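Local coordinates for protein CDA peptide synthetase I (Streptomyces coelicolor, PDB 5DU9) that belongs to the condensation-domain family of peptide synthetase modules and has a two-sheet alpha/beta fold related to the CoA-dependent acyltransferases, at residues G35-I40 with R383-G388; R237-T242 with G411-Y416; T363-P368 with N394-G399; L405-E410 with V423-F428. The protein carries 1 engineered substitution. All coordinates share one frame; numbering follows the deposited sequence.

Contact 1. Residues G35-I40 with R383-G388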
loop_
_atom_site.group_PDB
_atom_site.type_symbol
_atom_site.label_atom_id
_atom_site.label_comp_id
_atom_site.label_asym_id
_atom_site.label_seq_id
_atom_site.Cartn_x
_atom_site.Cartn_y
_atom_site.Cartn_z
ATOM N N GLY A 35 -0.601 5.157 6.443
ATOM C CA GLY A 35 -0.374 6.521 6.020
ATOM C C GLY A 35 0.632 6.694 4.911
ATOM O O GLY A 35 1.400 5.791 4.576
ATOM N N SER A 36 0.609 7.891 4.338
ATOM C CA SER A 36 1.586 8.302 3.347
ATOM C C SER A 36 1.723 9.804 3.476
ATOM O O SER A 36 1.019 10.424 4.272
ATOM C CB SER A 36 1.155 7.917 1.934
ATOM O OG SER A 36 -0.015 8.625 1.561
ATOM N N CYS A 37 2.615 10.394 2.694
ATOM C CA CYS A 37 2.715 11.844 2.659
ATOM C C CYS A 37 3.183 12.320 1.295
ATOM O O CYS A 37 3.646 11.521 0.484
ATOM C CB CYS A 37 3.664 12.350 3.749
ATOM S SG CYS A 37 5.395 11.876 3.538
ATOM N N LEU A 38 3.021 13.618 1.051
ATOM C CA LEU A 38 3.572 14.275 -0.128
ATOM C C LEU A 38 4.694 15.204 0.290
ATOM O O LEU A 38 4.506 16.053 1.159
ATOM C CB LEU A 38 2.508 15.088 -0.872
ATOM C CG LEU A 38 1.326 14.387 -1.536
ATOM C CD1 LEU A 38 0.434 15.433 -2.180
ATOM C CD2 LEU A 38 1.781 13.363 -2.565
ATOM N N GLU A 39 5.859 15.038 -0.325
ATOM C CA GLU A 39 6.941 15.990 -0.165
ATOM C C GLU A 39 6.765 17.063 -1.225
ATOM O O GLU A 39 6.843 16.779 -2.418
ATOM C CB GLU A 39 8.294 15.293 -0.284
ATOM C CG GLU A 39 8.530 14.268 0.815
ATOM C CD GLU A 39 9.838 13.519 0.658
ATOM O OE1 GLU A 39 10.338 13.420 -0.483
ATOM O OE2 GLU A 39 10.368 13.031 1.678
ATOM N N ILE A 40 6.514 18.291 -0.779
ATOM C CA ILE A 40 6.115 19.376 -1.668
ATOM C C ILE A 40 7.209 20.441 -1.705
ATOM O O ILE A 40 7.681 20.893 -0.664
ATOM C CB ILE A 40 4.761 19.970 -1.218
ATOM C CG1 ILE A 40 3.680 18.883 -1.278
ATOM C CG2 ILE A 40 4.363 21.150 -2.092
ATOM C CD1 ILE A 40 2.482 19.133 -0.389
ATOM N N ARG A 383 5.362 9.621 -0.740
ATOM C CA ARG A 383 6.143 8.565 -0.115
ATOM C C ARG A 383 5.320 7.880 0.964
ATOM O O ARG A 383 4.466 8.488 1.617
ATOM C CB ARG A 383 7.468 9.095 0.450
ATOM C CG ARG A 383 7.416 9.830 1.780
ATOM C CD ARG A 383 8.830 9.959 2.342
ATOM N NE ARG A 383 8.930 10.913 3.447
ATOM C CZ ARG A 383 9.002 10.588 4.738
ATOM N NH1 ARG A 383 8.987 9.319 5.130
ATOM N NH2 ARG A 383 9.093 11.548 5.649
ATOM N N SER A 384 5.583 6.593 1.122
ATOM C CA SER A 384 4.845 5.761 2.058
ATOM C C SER A 384 5.309 6.025 3.486
ATOM O O SER A 384 6.491 6.274 3.725
ATOM C CB SER A 384 5.027 4.285 1.690
ATOM O OG SER A 384 4.289 3.443 2.553
ATOM N N ILE A 385 4.373 5.994 4.430
ATOM C CA ILE A 385 4.706 6.115 5.848
ATOM C C ILE A 385 4.514 4.763 6.521
ATOM O O ILE A 385 5.383 4.298 7.257
ATOM C CB ILE A 385 3.845 7.192 6.554
ATOM C CG1 ILE A 385 4.169 8.586 6.002
ATOM C CG2 ILE A 385 4.057 7.165 8.065
ATOM C CD1 ILE A 385 5.606 9.048 6.226
ATOM N N SER A 386 3.368 4.143 6.264
ATOM C CA SER A 386 3.096 2.791 6.733
ATOM C C SER A 386 1.993 2.187 5.877
ATOM O O SER A 386 0.896 2.728 5.809
ATOM C CB SER A 386 2.697 2.791 8.205
ATOM O OG SER A 386 2.458 1.472 8.658
ATOM N N SER A 387 2.288 1.072 5.215
ATOM C CA SER A 387 1.350 0.490 4.256
ATOM C C SER A 387 0.345 -0.463 4.900
ATOM O O SER A 387 -0.677 -0.780 4.299
ATOM C CB SER A 387 2.108 -0.246 3.142
ATOM O OG SER A 387 2.582 -1.517 3.567
ATOM N N GLY A 388 0.624 -0.910 6.121
ATOM C CA GLY A 388 -0.270 -1.821 6.813
ATOM C C GLY A 388 0.467 -2.689 7.810
ATOM O O GLY A 388 1.695 -2.761 7.780
HETATM O O HOH W 1 1.585 3.761 2.444
#

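Contact 2. Residues R237-T242 with G411-Y416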
loop_
_atom_site.group_PDB
_atom_site.type_symbol
_atom_site.label_atom_id
_atom_site.label_comp_id
_atom_site.label_asym_id
_atom_site.label_seq_id
_atom_site.Cartn_x
_atom_site.Cartn_y
_atom_site.Cartn_z
ATOM N N ARG A 237 1.411 -12.342 15.553
ATOM C CA ARG A 237 0.214 -11.695 15.031
ATOM C C ARG A 237 0.583 -10.423 14.268
ATOM O O ARG A 237 1.698 -9.916 14.393
ATOM C CB ARG A 237 -0.760 -11.375 16.165
ATOM C CG ARG A 237 -0.186 -10.480 17.251
ATOM C CD ARG A 237 -1.184 -10.276 18.379
ATOM N NE ARG A 237 -1.545 -11.535 19.031
ATOM C CZ ARG A 237 -0.902 -12.063 20.068
ATOM N NH1 ARG A 237 0.149 -11.450 20.598
ATOM N NH2 ARG A 237 -1.315 -13.214 20.582
ATOM N N ALA A 238 -0.358 -9.917 13.477
ATOM C CA ALA A 238 -0.113 -8.749 12.632
ATOM C C ALA A 238 -0.051 -7.475 13.467
ATOM O O ALA A 238 -0.986 -7.149 14.198
ATOM C CB ALA A 238 -1.186 -8.634 11.566
ATOM N N LEU A 239 1.061 -6.758 13.343
ATOM C CA LEU A 239 1.321 -5.567 14.145
ATOM C C LEU A 239 1.758 -4.414 13.255
ATOM O O LEU A 239 2.329 -4.630 12.193
ATOM C CB LEU A 239 2.411 -5.845 15.182
ATOM C CG LEU A 239 2.141 -6.938 16.220
ATOM C CD1 LEU A 239 3.398 -7.202 17.032
ATOM C CD2 LEU A 239 0.981 -6.556 17.126
ATOM N N ALA A 240 1.514 -3.188 13.708
ATOM C CA ALA A 240 2.018 -2.016 13.003
ATOM C C ALA A 240 3.532 -2.144 12.901
ATOM O O ALA A 240 4.187 -2.481 13.883
ATOM C CB ALA A 240 1.631 -0.733 13.723
ATOM N N PRO A 241 4.089 -1.904 11.706
ATOM C CA PRO A 241 5.520 -2.151 11.509
ATOM C C PRO A 241 6.436 -1.054 12.023
ATOM O O PRO A 241 6.047 0.112 12.132
ATOM C CB PRO A 241 5.643 -2.252 9.988
ATOM C CG PRO A 241 4.555 -1.368 9.476
ATOM C CD PRO A 241 3.416 -1.557 10.441
ATOM N N THR A 242 7.655 -1.458 12.355
ATOM C CA THR A 242 8.778 -0.544 12.408
ATOM C C THR A 242 9.198 -0.320 10.970
ATOM O O THR A 242 9.376 -1.283 10.228
ATOM C CB THR A 242 9.944 -1.108 13.227
ATOM O OG1 THR A 242 9.508 -1.352 14.570
ATOM C CG2 THR A 242 11.116 -0.139 13.239
ATOM N N GLY A 411 8.897 -3.888 9.180
ATOM C CA GLY A 411 9.066 -5.111 9.945
ATOM C C GLY A 411 8.193 -5.190 11.179
ATOM O O GLY A 411 8.022 -4.204 11.898
ATOM N N ASN A 412 7.640 -6.375 11.422
ATOM C CA ASN A 412 6.972 -6.665 12.680
ATOM C C ASN A 412 7.965 -6.437 13.823
ATOM O O ASN A 412 9.053 -7.010 13.816
ATOM C CB ASN A 412 6.444 -8.101 12.688
ATOM C CG ASN A 412 5.736 -8.463 13.986
ATOM O OD1 ASN A 412 6.341 -8.480 15.056
ATOM N ND2 ASN A 412 4.449 -8.763 13.891
ATOM N N PRO A 413 7.603 -5.594 14.806
ATOM C CA PRO A 413 8.584 -5.207 15.830
ATOM C C PRO A 413 8.990 -6.335 16.778
ATOM O O PRO A 413 9.989 -6.191 17.484
ATOM C CB PRO A 413 7.868 -4.090 16.595
ATOM C CG PRO A 413 6.423 -4.328 16.363
ATOM C CD PRO A 413 6.320 -4.892 14.981
ATOM N N GLN A 414 8.237 -7.428 16.800
ATOM C CA GLN A 414 8.610 -8.585 17.612
ATOM C C GLN A 414 9.595 -9.485 16.865
ATOM O O GLN A 414 10.145 -10.426 17.439
ATOM C CB GLN A 414 7.370 -9.386 18.015
ATOM C CG GLN A 414 6.418 -8.634 18.931
ATOM C CD GLN A 414 5.187 -9.443 19.289
ATOM O OE1 GLN A 414 4.959 -10.523 18.744
ATOM N NE2 GLN A 414 4.385 -8.923 20.211
ATOM N N VAL A 415 9.816 -9.183 15.587
ATOM C CA VAL A 415 10.697 -9.973 14.730
ATOM C C VAL A 415 11.949 -9.184 14.354
ATOM O O VAL A 415 13.056 -9.722 14.365
ATOM C CB VAL A 415 9.977 -10.410 13.432
ATOM C CG1 VAL A 415 10.879 -11.314 12.592
ATOM C CG2 VAL A 415 8.669 -11.117 13.756
ATOM N N TYR A 416 11.760 -7.909 14.019
ATOM C CA TYR A 416 12.850 -7.054 13.556
ATOM C C TYR A 416 13.029 -5.817 14.426
ATOM O O TYR A 416 12.056 -5.169 14.811
ATOM C CB TYR A 416 12.606 -6.592 12.116
ATOM C CG TYR A 416 12.399 -7.692 11.101
ATOM C CD1 TYR A 416 13.472 -8.251 10.422
ATOM C CD2 TYR A 416 11.124 -8.150 10.798
ATOM C CE1 TYR A 416 13.282 -9.248 9.483
ATOM C CE2 TYR A 416 10.925 -9.143 9.863
ATOM C CZ TYR A 416 12.005 -9.690 9.209
ATOM O OH TYR A 416 11.802 -10.683 8.278
HETATM O O HOH W 2 3.683 -10.817 15.914
HETATM O O HOH W 3 11.127 -2.695 16.089
#

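Contact 3. Residues T363-P368 with N394-G399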
loop_
_atom_site.group_PDB
_atom_site.type_symbol
_atom_site.label_atom_id
_atom_site.label_comp_id
_atom_site.label_asym_id
_atom_site.label_seq_id
_atom_site.Cartn_x
_atom_site.Cartn_y
_atom_site.Cartn_z
ATOM N N THR A 363 5.609 -9.343 1.960
ATOM C CA THR A 363 4.791 -8.645 0.985
ATOM C C THR A 363 5.692 -7.768 0.134
ATOM O O THR A 363 6.426 -6.937 0.664
ATOM C CB THR A 363 3.702 -7.786 1.650
ATOM O OG1 THR A 363 2.830 -8.627 2.417
ATOM C CG2 THR A 363 2.883 -7.043 0.596
ATOM N N VAL A 364 5.647 -7.974 -1.179
ATOM C CA VAL A 364 6.420 -7.166 -2.115
ATOM C C VAL A 364 5.465 -6.239 -2.850
ATOM O O VAL A 364 4.725 -6.663 -3.737
ATOM C CB VAL A 364 7.199 -8.033 -3.116
ATOM C CG1 VAL A 364 8.040 -7.155 -4.046
ATOM C CG2 VAL A 364 8.080 -9.020 -2.371
ATOM N N ASN A 365 5.500 -4.969 -2.457
ATOM C CA ASN A 365 4.573 -3.959 -2.935
ATOM C C ASN A 365 5.307 -2.907 -3.752
ATOM O O ASN A 365 5.811 -1.924 -3.204
ATOM C CB ASN A 365 3.858 -3.317 -1.739
ATOM C CG ASN A 365 2.836 -2.278 -2.146
ATOM O OD1 ASN A 365 2.525 -2.116 -3.324
ATOM N ND2 ASN A 365 2.296 -1.573 -1.158
ATOM N N VAL A 366 5.387 -3.137 -5.060
ATOM C CA VAL A 366 5.961 -2.169 -5.979
ATOM C C VAL A 366 4.817 -1.263 -6.387
ATOM O O VAL A 366 3.977 -1.640 -7.204
ATOM C CB VAL A 366 6.604 -2.838 -7.202
ATOM C CG1 VAL A 366 7.273 -1.789 -8.090
ATOM C CG2 VAL A 366 7.614 -3.887 -6.769
ATOM N N MET A 367 4.763 -0.074 -5.799
ATOM C CA MET A 367 3.621 0.799 -6.022
ATOM C C MET A 367 3.598 1.279 -7.465
ATOM O O MET A 367 4.647 1.538 -8.063
ATOM C CB MET A 367 3.640 1.985 -5.060
ATOM C CG MET A 367 3.326 1.589 -3.626
ATOM S SD MET A 367 2.925 2.989 -2.564
ATOM C CE MET A 367 1.278 3.399 -3.141
ATOM N N PRO A 368 2.393 1.385 -8.037
ATOM C CA PRO A 368 2.255 1.820 -9.424
ATOM C C PRO A 368 2.693 3.263 -9.564
ATOM O O PRO A 368 2.769 3.996 -8.573
ATOM C CB PRO A 368 0.759 1.648 -9.701
ATOM C CG PRO A 368 0.114 1.784 -8.375
ATOM C CD PRO A 368 1.081 1.198 -7.386
ATOM N N ASN A 394 6.969 -6.270 5.213
ATOM C CA ASN A 394 6.535 -5.688 3.947
ATOM C C ASN A 394 7.718 -4.996 3.311
ATOM O O ASN A 394 8.480 -4.311 3.997
ATOM C CB ASN A 394 5.408 -4.656 4.107
ATOM C CG ASN A 394 4.253 -5.152 4.935
ATOM O OD1 ASN A 394 3.823 -6.300 4.810
ATOM N ND2 ASN A 394 3.720 -4.271 5.781
ATOM N N ILE A 395 7.856 -5.167 2.003
ATOM C CA ILE A 395 8.841 -4.438 1.220
ATOM C C ILE A 395 8.080 -3.530 0.268
ATOM O O ILE A 395 7.399 -4.002 -0.632
ATOM C CB ILE A 395 9.767 -5.382 0.437
ATOM C CG1 ILE A 395 10.539 -6.269 1.417
ATOM C CG2 ILE A 395 10.725 -4.582 -0.436
ATOM C CD1 ILE A 395 11.354 -7.358 0.764
ATOM N N VAL A 396 8.193 -2.225 0.486
ATOM C CA VAL A 396 7.412 -1.246 -0.253
ATOM C C VAL A 396 8.344 -0.378 -1.086
ATOM O O VAL A 396 9.316 0.174 -0.569
ATOM C CB VAL A 396 6.584 -0.360 0.699
ATOM C CG1 VAL A 396 5.672 0.573 -0.086
ATOM C CG2 VAL A 396 5.772 -1.226 1.659
ATOM N N LEU A 397 8.055 -0.280 -2.380
ATOM C CA LEU A 397 8.813 0.588 -3.273
ATOM C C LEU A 397 7.916 1.671 -3.832
ATOM O O LEU A 397 6.789 1.401 -4.240
ATOM C CB LEU A 397 9.425 -0.195 -4.429
ATOM C CG LEU A 397 10.733 -0.927 -4.154
ATOM C CD1 LEU A 397 10.519 -2.095 -3.222
ATOM C CD2 LEU A 397 11.340 -1.390 -5.460
ATOM N N THR A 398 8.430 2.897 -3.835
ATOM C CA THR A 398 7.787 4.005 -4.522
ATOM C C THR A 398 8.812 4.646 -5.440
ATOM O O THR A 398 9.984 4.743 -5.094
ATOM C CB THR A 398 7.233 5.055 -3.544
ATOM O OG1 THR A 398 8.308 5.652 -2.814
ATOM C CG2 THR A 398 6.269 4.413 -2.576
ATOM N N GLY A 399 8.364 5.064 -6.617
ATOM C CA GLY A 399 9.243 5.648 -7.609
ATOM C C GLY A 399 9.353 4.751 -8.825
ATOM O O GLY A 399 8.555 3.831 -9.003
HETATM O O HOH W 4 6.024 3.113 -9.919
HETATM O O HOH W 5 7.496 1.864 -6.983
HETATM O O HOH W 6 5.409 4.779 -7.160
#

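Contact 4. Residues L405-E410 with V423-F428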
loop_
_atom_site.group_PDB
_atom_site.type_symbol
_atom_site.label_atom_id
_atom_site.label_comp_id
_atom_site.label_asym_id
_atom_site.label_seq_id
_atom_site.Cartn_x
_atom_site.Cartn_y
_atom_site.Cartn_z
ATOM N N LEU A 405 14.152 5.537 -6.411
ATOM C CA LEU A 405 13.238 4.761 -5.582
ATOM C C LEU A 405 13.372 5.097 -4.109
ATOM O O LEU A 405 14.443 5.468 -3.635
ATOM C CB LEU A 405 13.490 3.265 -5.770
ATOM C CG LEU A 405 13.190 2.685 -7.148
ATOM C CD1 LEU A 405 13.812 1.300 -7.295
ATOM C CD2 LEU A 405 11.693 2.619 -7.389
ATOM N N ARG A 406 12.264 4.960 -3.394
ATOM C CA ARG A 406 12.303 4.855 -1.947
ATOM C C ARG A 406 11.916 3.431 -1.602
ATOM O O ARG A 406 10.858 2.957 -2.011
ATOM C CB ARG A 406 11.363 5.861 -1.281
ATOM C CG ARG A 406 11.689 6.122 0.181
ATOM C CD ARG A 406 12.307 7.500 0.379
ATOM N NE ARG A 406 13.128 7.571 1.586
ATOM C CZ ARG A 406 14.192 8.357 1.732
ATOM N NH1 ARG A 406 14.585 9.151 0.743
ATOM N NH2 ARG A 406 14.873 8.347 2.870
ATOM N N VAL A 407 12.795 2.747 -0.876
ATOM C CA VAL A 407 12.553 1.373 -0.460
ATOM C C VAL A 407 12.282 1.358 1.033
ATOM O O VAL A 407 13.144 1.729 1.828
ATOM C CB VAL A 407 13.753 0.461 -0.777
ATOM C CG1 VAL A 407 13.475 -0.974 -0.341
ATOM C CG2 VAL A 407 14.092 0.522 -2.262
ATOM N N ASP A 408 11.075 0.944 1.406
ATOM C CA ASP A 408 10.698 0.843 2.812
ATOM C C ASP A 408 10.632 -0.617 3.234
ATOM O O ASP A 408 9.926 -1.418 2.617
ATOM C CB ASP A 408 9.346 1.515 3.065
ATOM C CG ASP A 408 9.449 3.026 3.173
ATOM O OD1 ASP A 408 10.338 3.609 2.529
ATOM O OD2 ASP A 408 8.644 3.627 3.916
ATOM N N PHE A 409 11.390 -0.960 4.268
ATOM C CA PHE A 409 11.257 -2.251 4.923
ATOM C C PHE A 409 10.408 -2.051 6.165
ATOM O O PHE A 409 10.801 -1.340 7.088
ATOM C CB PHE A 409 12.621 -2.845 5.279
ATOM C CG PHE A 409 13.212 -3.704 4.192
ATOM C CD1 PHE A 409 13.148 -3.310 2.866
ATOM C CD2 PHE A 409 13.846 -4.899 4.500
ATOM C CE1 PHE A 409 13.692 -4.098 1.865
ATOM C CE2 PHE A 409 14.389 -5.691 3.502
ATOM C CZ PHE A 409 14.314 -5.289 2.185
ATOM N N GLU A 410 9.231 -2.662 6.158
ATOM C CA GLU A 410 8.286 -2.556 7.257
ATOM C C GLU A 410 8.263 -3.873 8.013
ATOM O O GLU A 410 7.689 -4.854 7.539
ATOM C CB GLU A 410 6.892 -2.212 6.731
ATOM C CG GLU A 410 6.862 -1.023 5.784
ATOM C CD GLU A 410 5.457 -0.658 5.336
ATOM O OE1 GLU A 410 4.606 -1.565 5.238
ATOM O OE2 GLU A 410 5.202 0.538 5.074
ATOM N N VAL A 423 20.045 -2.997 8.043
ATOM C CA VAL A 423 21.053 -3.919 7.531
ATOM C C VAL A 423 20.490 -4.793 6.410
ATOM O O VAL A 423 21.112 -4.942 5.357
ATOM C CB VAL A 423 21.605 -4.811 8.659
ATOM C CG1 VAL A 423 22.542 -5.866 8.111
ATOM C CG2 VAL A 423 22.340 -3.959 9.667
ATOM N N LEU A 424 19.315 -5.367 6.641
ATOM C CA LEU A 424 18.680 -6.259 5.676
ATOM C C LEU A 424 18.374 -5.555 4.361
ATOM O O LEU A 424 18.585 -6.093 3.270
ATOM C CB LEU A 424 17.386 -6.815 6.267
ATOM C CG LEU A 424 16.782 -8.036 5.585
ATOM C CD1 LEU A 424 17.663 -9.250 5.804
ATOM C CD2 LEU A 424 15.386 -8.280 6.124
ATOM N N GLN A 425 17.851 -4.345 4.482
ATOM C CA GLN A 425 17.432 -3.565 3.335
ATOM C C GLN A 425 18.626 -3.159 2.466
ATOM O O GLN A 425 18.545 -3.216 1.243
ATOM C CB GLN A 425 16.634 -2.358 3.835
ATOM C CG GLN A 425 16.789 -1.049 3.131
ATOM C CD GLN A 425 16.029 0.028 3.878
ATOM O OE1 GLN A 425 16.596 0.758 4.690
ATOM N NE2 GLN A 425 14.726 0.097 3.644
ATOM N N GLU A 426 19.741 -2.782 3.089
ATOM C CA GLU A 426 20.940 -2.458 2.325
ATOM C C GLU A 426 21.496 -3.707 1.637
ATOM O O GLU A 426 21.914 -3.655 0.479
ATOM C CB GLU A 426 22.004 -1.828 3.224
ATOM C CG GLU A 426 23.286 -1.437 2.489
ATOM C CD GLU A 426 23.032 -0.525 1.302
ATOM O OE1 GLU A 426 22.515 0.593 1.508
ATOM O OE2 GLU A 426 23.344 -0.929 0.162
ATOM N N ARG A 427 21.488 -4.827 2.355
ATOM C CA ARG A 427 21.948 -6.098 1.801
ATOM C C ARG A 427 21.111 -6.509 0.598
ATOM O O ARG A 427 21.640 -6.950 -0.426
ATOM C CB ARG A 427 21.895 -7.198 2.859
ATOM C CG ARG A 427 22.539 -8.500 2.418
ATOM C CD ARG A 427 22.416 -9.569 3.487
ATOM N NE ARG A 427 22.959 -9.122 4.765
ATOM C CZ ARG A 427 22.628 -9.635 5.946
ATOM N NH1 ARG A 427 21.741 -10.620 6.026
ATOM N NH2 ARG A 427 23.179 -9.157 7.052
ATOM N N PHE A 428 19.797 -6.367 0.726
ATOM C CA PHE A 428 18.901 -6.748 -0.352
ATOM C C PHE A 428 19.115 -5.888 -1.589
ATOM O O PHE A 428 19.223 -6.405 -2.696
ATOM C CB PHE A 428 17.443 -6.646 0.087
ATOM C CG PHE A 428 16.486 -6.611 -1.061
ATOM C CD1 PHE A 428 16.305 -7.727 -1.861
ATOM C CD2 PHE A 428 15.780 -5.462 -1.355
ATOM C CE1 PHE A 428 15.441 -7.696 -2.927
ATOM C CE2 PHE A 428 14.908 -5.429 -2.420
ATOM C CZ PHE A 428 14.740 -6.548 -3.207
#

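Contact 1. Residues G35-I40 with R383-G388
Arg-383 and Cys-37 face each other as an antiparallel hydrogen-bonded pair, each backbone N donating to the other's O, and their side chains share one face of the sheet. With CG of Arg-383 lodged between its own backbone N and carbonyl carbon (chi1 79°), the chain leans over the Cys-37 thiol. From CB it runs to CG, which rests 3.4 Å from Cys-37 SG; CD lies 3.5 Å from Glu-39 OE2, and NE reaches that same OE2 at 3.1 Å. This last contact is a salt bridge, but its hydrogen bond is weak, bent to 129° at the hydrogen, with the carboxylate and guanidinium planes 62° apart. CZ has SG at 4.0 Å, over one guanidinium face, and NH1 is bonded to Gln-119 of helix 114-126. Towards Gly-35 the register slips by one in a classic beta bulge: Ile-385 N (3.0 Å) and Ser-386 N (3.1 Å) both donate to Gly-35 O from the same face of its carbonyl plane, while water 1 bridges this oxygen to Ser-384 OG. The chain turns a corner at Ile-385 and runs on to Ser-387, which touches the bound (2S)-2-amino-N-butyl-propanamide. Three donors therefore converge on the buried Gly-35 O, whereas the charged pair at the other end, with Glu-39 exposed, probably contributes a softer, solvent-screened attraction.

Contact 2. Residues R237-T242 with G411-Y416
An Asx turn headed by Asn-412, set just where strand 404-411 runs out, receives Leu-239 of the loop that leads into strand 242-248 against its side chain. Leu-239 CD1 lies 3.7 Å from Asn-412 ND2 and 3.6 Å from the amide carbon CD of Gln-414, whose extended chain crosses the leucine at about a right angle. CG of Leu-239 sits beside its own backbone N (chi1 -61°), which carries the branched end into this corner between two amides. In the turn itself, Asn-412 OD1 accepts from Gln-414 N at 2.8 Å, and Asn-412 O takes both Val-415 N and Tyr-416 N; with the backbone angles of Pro-413 and Gln-414 this is a type I turn. The asparagine's ND2 is bonded to Thr-390 O, so both ends of its amide are fixed. Here the outermost strand of the four-stranded sheet, 242-248, begins alongside strand 404-411: Thr-242 and Gly-411 form an antiparallel hydrogen-bonded pair, with Thr-242 N to Gly-411 O at 2.8 Å and the reverse bond straighter, at 161°. Gly-411 O also receives a CA-H contact from Pro-241. The Tyr-416 ring folds back over Gly-411, its CD2 3.8 Å from Gly-411 CA. Pro-413 CD presses on Ala-240 O at 3.4 Å. Two waters complete the seam: water 2 donates to Arg-237 O and Gln-414 OE1, and water 3 joins Thr-242 OG1 to Tyr-416 O, to which it donates at 2.9 Å.

Contact 3. Residues T363-P368 with N394-G399
Thr-363 and Ile-395 start a ladder of four backbone hydrogen bonds that joins two parallel strands, 363-366 and 393-398, whose axes diverge by only 8°. Ile-395 N gives its proton to Thr-363 O at 2.6 Å, almost straight at 174°. Asn-365 then uses both its backbone groups: its N donates to Ile-395 O at 2.8 Å, and its O accepts from Leu-397 N at 2.9 Å. Met-367 N finishes the series on Leu-397 O at 3.0 Å. Thr-363 is also bonded through its backbone to Leu-393, just before residue 394. On its other edge strand 393-398 pairs Asn-394, Val-396 and Thr-398 with Glu-410, Asp-408 and Arg-406 of strand 404-411, while Val-364 is linked to Ser-291. On one face Thr-363 and Asn-394 run alongside each other, with Thr-363 CB 3.5 Å from Asn-394 OD1. Their stronger polar partners are beyond this pair: Thr-363 OG1 is bonded to Arg-312, a residue of the ligand pocket, and Asn-394 ND2 to Glu-410. Asn-365 follows on that face, CG trans to its N (chi1 -178°), and lays ND2 along Val-396 CG1 at 4.1 Å. Past Met-367 the strands part: Gly-399 N donates to water 6 at 3.0 Å, that water lies within donating distance of Pro-368 O, and waters 4 and 5 both lie between Met-367 O and Gly-399 O. Direct peptide bonding thus gives way to hydration at the C-terminal ends, whereas at the buried Thr-363 end the polar tips are met by an arginine and a glutamate.

Contact 4. Residues L405-E410 with V423-F428
Phe-409 and Gln-425, their CA atoms 6.5 Å apart, are the nearest CA pair between 405-410 and 423-428. The axes of these segments approach to 9.1 Å at 136° between their N-to-C directions, a helix laid obliquely over one face of a sheet. This is alpha/beta layer packing in the condensation-domain fold: helix 418-437 follows strand 404-411 after a tight loop and folds back on the four-stranded sheet. Phe-409 provides the main surface. Gln-425 CB sits 3.6 Å from the centroid of its ring and 9° off the normal, a CH-pi contact over the centre of the face. Leu-424 comes in at the ring edge instead, bringing CD2 to 3.8 Å from Phe-409 CE2, and the two side chains cross at about a right angle. One helical turn further along, Phe-428 CD2 meets Phe-409 CZ at 3.8 Å, and Phe-428 in turn makes an edge-to-face stack with Phe-278 of helix 267-283, so the aromatic layer continues beyond the strand. Ile-395 of the neighbouring strand 393-398 also touches the Phe-409 side chain. Gln-425 reaches across the ring with an extended chain, but its first torsion of 143° lies away from a staggered position, which suggests some strain. Its amide is fixed by Arg-244 O on strand 242-248, the acceptor for NE2. Val-407 O lies 2.9 Å from NE2 as well, yet the angle is too poor for a hydrogen bond, and Val-407 CG1 flanks that nitrogen at 4.3 Å.

From the N terminus, residues 35-40 open contact 1, 237-242 open contact 2 and 363-368 open contact 3. The chain then comes back to the six-stranded sheet along 379-384, and 383-388 close contact 1; 394-399, in the four-stranded sheet, close contact 3. Contact 1 therefore crosses contacts 2 and 3, and contact 3 nests inside the loop of contact 2. Contact 4 opens at 405-410, after contacts 1 and 3 have closed; 411-416 close contact 2 before 423-428 close contact 4, so these two cross. The loop after strand 379-384 ties to the four-stranded sheet through Ser-387 OG, 2.6 Å from Glu-410 OE1, a probable hydrogen bond. Strands 393-398 and 404-411 join contacts 3 and 4.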